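Local coordinates for neural CELL adhesion molecule 1,140 KDA isoform (Homo sapiens, PDB 2VKW), which probably mediates adhesion between neural cells as a transmembrane receptor, here represented by its two fibronectin type III domains, at residues A82-A87 and G94-A99; S21-V26 and K132-G137. All coordinates share one frame; numbering follows the deposited sequence.

Overall arrangement
The chain folds into two fibronectin type III domains in tandem, and the two contacts work at different levels of that build. Interaction 1 lies within the first domain, where 82-87 and 94-99 form a hairpin between inner strand 80-89 and edge strand 92-103 of its four-stranded sheet. Interaction 2 joins the domains: 21-26, leading into strand 24-29 of the facing sheet, meets the 132-137 loop of the second domain. Their centres are 21 Å apart, yet they touch through the hydrophobic core of the first domain, where Leu85 CD1 of interaction 1 packs on Val26 CG1 of interaction 2 at 3.9 Å. Residues 21-26 thus run from the interdomain junction, at Ser21 to Thr23, into that core at Val26.

Interaction 1. Residues A82-A87 and G94-A99; sequences AVRLAA and GEISAA
Arg84 and Ile96 lie across one another on the outer surface of the hairpin between the F and G strands, their side chains at a slant. The methyl CG2 of Ile96 sits against the arginine stem, 3.4 Å from Arg84 CD, while CD1 of the same isoleucine reaches over the guanidinium, 4.3 Å above the middle of one face. Arg84 starts with CG between its backbone N and carbonyl carbon (chi1 62°) and then runs extended to NE, which gives Ile96 a straight aliphatic stem to lie on. Beyond it the charged end is engaged outside the hairpin, by a salt bridge from NE to Glu45 on strand 41-48 and a cation-pi contact with Trp54.

Ser97 does the polar work. Its hydroxyl accepts an almost straight bond from Leu85 N (2.8 Å to Ser97 OG, 173° at the hydrogen), then donates to Ala98 O from above that carbonyl's plane. Ser97 N returns a bond to Leu85 O at 2.7 Å, so one serine grips both polar backbone atoms of Leu85. Leu85 itself turns its side chain into the core of the fibronectin type III beta sandwich, against Val26, Phe28 and Val70.

Toward the turn, Gly94 N bonds to Ala87 O at 2.7 Å, and a water takes the intervening place, accepting from Ala87 N (2.8 Å to the water oxygen) and donating to Glu95 O. A serine hydroxyl and a water therefore stand in for carbonyl acceptors where the edge strand departs from regular pairing: the hairpin stays joined, with the N-H groups of Leu85 and Ala87 satisfied, despite the break.

Interaction 2. Residues S21-V26 and K132-G137; sequences SSTAQV and KQDDGG
Asp134 reaches out of the second domain and sets its carboxylate against Ser22 and Thr23 of the first. Its CG lies anti to the backbone N (chi1 -158°), which swings the group across the junction. OD1 takes the Ser22 hydroxyl, 2.6 Å from Ser22 OG, from well above the carboxylate plane; on the opposite face the same oxygen accepts Gly136 N at 2.9 Å, closing an Asx turn in its own loop. OD2 receives Ser22 N on its syn lone pair (3.1 Å) and the Thr23 hydroxyl, though the modelled 2.4 Å from Thr23 OG1 to OD2 is doubtful in detail.

Ser21 buries more surface than either of these two neighbours. Its CB and OG lie over the Gly136 carbonyl, with CB 3.3 Å from Gly136 O, while the hydroxyl bonds to Pro106 O in the linker between the domains. A second Asx turn, from Gly137 N to Asp135 OD1, shapes the loop as it passes.

Three bonds cross from the first domain and tie the domains at this point, and Gly136 N adds a fourth from the loop itself. Together they hold the carboxylate's rotation; so many donors would probably favour the ionised form of Asp134.

Interaction 1. Residues A82-A87 and G94-A99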
# COMPACT_ATOMS: atom_id res chain seq x y z
N ALA A 82 18.07 -20.52 -2.12
CA ALA A 82 18.50 -20.24 -3.48
C ALA A 82 17.17 -20.14 -4.22
O ALA A 82 16.30 -21.00 -4.02
CB ALA A 82 19.31 -21.41 -4.04
N VAL A 83 17.00 -19.11 -5.03
CA VAL A 83 15.76 -18.94 -5.78
C VAL A 83 16.05 -18.61 -7.24
O VAL A 83 17.07 -17.98 -7.54
CB VAL A 83 14.87 -17.83 -5.17
CG1 VAL A 83 15.61 -16.51 -5.14
CG2 VAL A 83 13.59 -17.70 -5.96
N ARG A 84 15.17 -19.05 -8.14
CA ARG A 84 15.33 -18.80 -9.57
C ARG A 84 13.97 -18.65 -10.24
O ARG A 84 12.95 -19.12 -9.72
CB ARG A 84 16.14 -19.92 -10.24
CG ARG A 84 15.50 -21.29 -10.15
CD ARG A 84 16.46 -22.38 -10.61
NE ARG A 84 15.84 -23.70 -10.50
CZ ARG A 84 16.45 -24.85 -10.76
NH1 ARG A 84 17.72 -24.86 -11.16
NH2 ARG A 84 15.79 -25.99 -10.65
N LEU A 85 13.95 -18.00 -11.40
CA LEU A 85 12.69 -17.76 -12.12
C LEU A 85 12.77 -18.15 -13.58
O LEU A 85 13.83 -18.16 -14.18
CB LEU A 85 12.32 -16.27 -12.05
CG LEU A 85 12.28 -15.59 -10.68
CD1 LEU A 85 12.29 -14.08 -10.86
CD2 LEU A 85 11.04 -16.05 -9.94
N ALA A 86 11.61 -18.46 -14.15
CA ALA A 86 11.50 -18.84 -15.56
C ALA A 86 10.19 -18.25 -16.05
O ALA A 86 9.27 -18.05 -15.26
CB ALA A 86 11.49 -20.35 -15.71
N ALA A 87 10.11 -17.97 -17.35
CA ALA A 87 8.90 -17.40 -17.93
C ALA A 87 8.20 -18.36 -18.88
O ALA A 87 8.85 -19.10 -19.62
CB ALA A 87 9.24 -16.10 -18.65
N GLY A 94 10.60 -20.78 -20.88
CA GLY A 94 11.89 -20.36 -21.38
C GLY A 94 13.03 -20.76 -20.48
O GLY A 94 12.91 -21.66 -19.65
N GLU A 95 14.15 -20.06 -20.64
CA GLU A 95 15.36 -20.30 -19.86
C GLU A 95 15.17 -19.94 -18.39
O GLU A 95 14.48 -18.98 -18.06
CB GLU A 95 16.52 -19.47 -20.42
CG GLU A 95 16.70 -19.58 -21.92
CD GLU A 95 16.85 -21.02 -22.36
OE1 GLU A 95 17.85 -21.66 -21.94
OE2 GLU A 95 15.98 -21.51 -23.11
N ILE A 96 15.79 -20.71 -17.50
CA ILE A 96 15.70 -20.43 -16.08
C ILE A 96 16.75 -19.38 -15.78
O ILE A 96 17.81 -19.35 -16.40
CB ILE A 96 16.01 -21.68 -15.22
CG1 ILE A 96 15.23 -22.89 -15.73
CG2 ILE A 96 15.63 -21.41 -13.77
CD1 ILE A 96 15.45 -24.17 -14.92
N SER A 97 16.45 -18.50 -14.84
CA SER A 97 17.39 -17.46 -14.46
C SER A 97 18.49 -18.12 -13.63
O SER A 97 18.40 -19.30 -13.29
CB SER A 97 16.71 -16.41 -13.58
OG SER A 97 16.38 -16.96 -12.31
N ALA A 98 19.52 -17.35 -13.32
CA ALA A 98 20.59 -17.87 -12.49
C ALA A 98 19.96 -17.93 -11.10
O ALA A 98 18.98 -17.22 -10.83
CB ALA A 98 21.76 -16.89 -12.50
N ALA A 99 20.48 -18.78 -10.23
CA ALA A 99 19.94 -18.88 -8.87
C ALA A 99 20.48 -17.74 -8.00
O ALA A 99 21.64 -17.34 -8.14
CB ALA A 99 20.31 -20.23 -8.25
O HOH W 1 12.34 -17.83 -19.07

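Interaction 2. Residues S21-V26 and K132-G137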
# COMPACT_ATOMS: atom_id res chain seq x y z
N SER A 21 10.61 -13.27 7.65
CA SER A 21 10.85 -14.49 8.41
C SER A 21 10.45 -15.77 7.69
O SER A 21 11.20 -16.75 7.69
CB SER A 21 10.10 -14.42 9.73
OG SER A 21 10.42 -13.22 10.42
N SER A 22 9.27 -15.77 7.08
CA SER A 22 8.79 -16.95 6.39
C SER A 22 8.39 -16.69 4.95
O SER A 22 7.72 -17.52 4.33
CB SER A 22 7.61 -17.54 7.16
OG SER A 22 6.56 -16.61 7.24
N THR A 23 8.79 -15.54 4.43
CA THR A 23 8.47 -15.17 3.05
C THR A 23 9.59 -14.31 2.49
O THR A 23 10.49 -13.88 3.22
CB THR A 23 7.15 -14.35 2.98
OG1 THR A 23 7.33 -13.10 3.66
CG2 THR A 23 5.99 -15.10 3.63
N ALA A 24 9.54 -14.05 1.19
CA ALA A 24 10.54 -13.22 0.54
C ALA A 24 10.01 -12.56 -0.74
O ALA A 24 9.32 -13.19 -1.53
CB ALA A 24 11.77 -14.04 0.22
N GLN A 25 10.33 -11.28 -0.91
CA GLN A 25 9.93 -10.54 -2.10
C GLN A 25 11.07 -10.62 -3.10
O GLN A 25 12.20 -10.23 -2.81
CB GLN A 25 9.64 -9.08 -1.75
CG GLN A 25 8.44 -8.89 -0.86
CD GLN A 25 8.27 -7.44 -0.44
OE1 GLN A 25 9.10 -6.90 0.29
NE2 GLN A 25 7.20 -6.81 -0.91
N VAL A 26 10.78 -11.12 -4.29
CA VAL A 26 11.79 -11.27 -5.32
C VAL A 26 11.60 -10.18 -6.36
O VAL A 26 10.57 -10.13 -7.03
CB VAL A 26 11.64 -12.65 -6.01
CG1 VAL A 26 12.63 -12.79 -7.17
CG2 VAL A 26 11.86 -13.75 -4.97
N LYS A 132 -4.12 -13.85 4.73
CA LYS A 132 -2.88 -14.30 5.34
C LYS A 132 -1.60 -13.69 4.76
O LYS A 132 -1.33 -13.82 3.57
CB LYS A 132 -2.79 -15.83 5.27
CG LYS A 132 -2.14 -16.48 6.48
CD LYS A 132 -2.92 -16.17 7.76
CE LYS A 132 -2.30 -16.81 8.99
NZ LYS A 132 -3.04 -16.44 10.24
N GLN A 133 -0.83 -13.02 5.61
CA GLN A 133 0.45 -12.44 5.20
C GLN A 133 1.51 -13.11 6.07
O GLN A 133 1.18 -14.03 6.82
CB GLN A 133 0.46 -10.92 5.42
CG GLN A 133 -0.39 -10.11 4.43
CD GLN A 133 0.03 -10.31 2.97
OE1 GLN A 133 -0.14 -11.39 2.39
NE2 GLN A 133 0.59 -9.26 2.37
N ASP A 134 2.76 -12.66 5.97
CA ASP A 134 3.82 -13.24 6.78
C ASP A 134 3.52 -12.99 8.26
O ASP A 134 3.27 -11.86 8.67
CB ASP A 134 5.17 -12.62 6.43
CG ASP A 134 6.34 -13.51 6.82
OD1 ASP A 134 6.28 -14.15 7.89
OD2 ASP A 134 7.33 -13.57 6.06
N ASP A 135 3.55 -14.05 9.07
CA ASP A 135 3.27 -13.88 10.48
C ASP A 135 4.51 -13.69 11.34
O ASP A 135 4.41 -13.59 12.56
CB ASP A 135 2.45 -15.06 11.02
CG ASP A 135 3.17 -16.40 10.88
OD1 ASP A 135 4.40 -16.42 10.63
OD2 ASP A 135 2.49 -17.43 11.03
N GLY A 136 5.68 -13.62 10.71
CA GLY A 136 6.90 -13.42 11.47
C GLY A 136 7.54 -14.70 12.00
O GLY A 136 8.57 -14.65 12.67
N GLY A 137 6.92 -15.84 11.71
CA GLY A 137 7.45 -17.11 12.16
C GLY A 137 6.84 -17.58 13.47
O GLY A 137 7.34 -18.50 14.11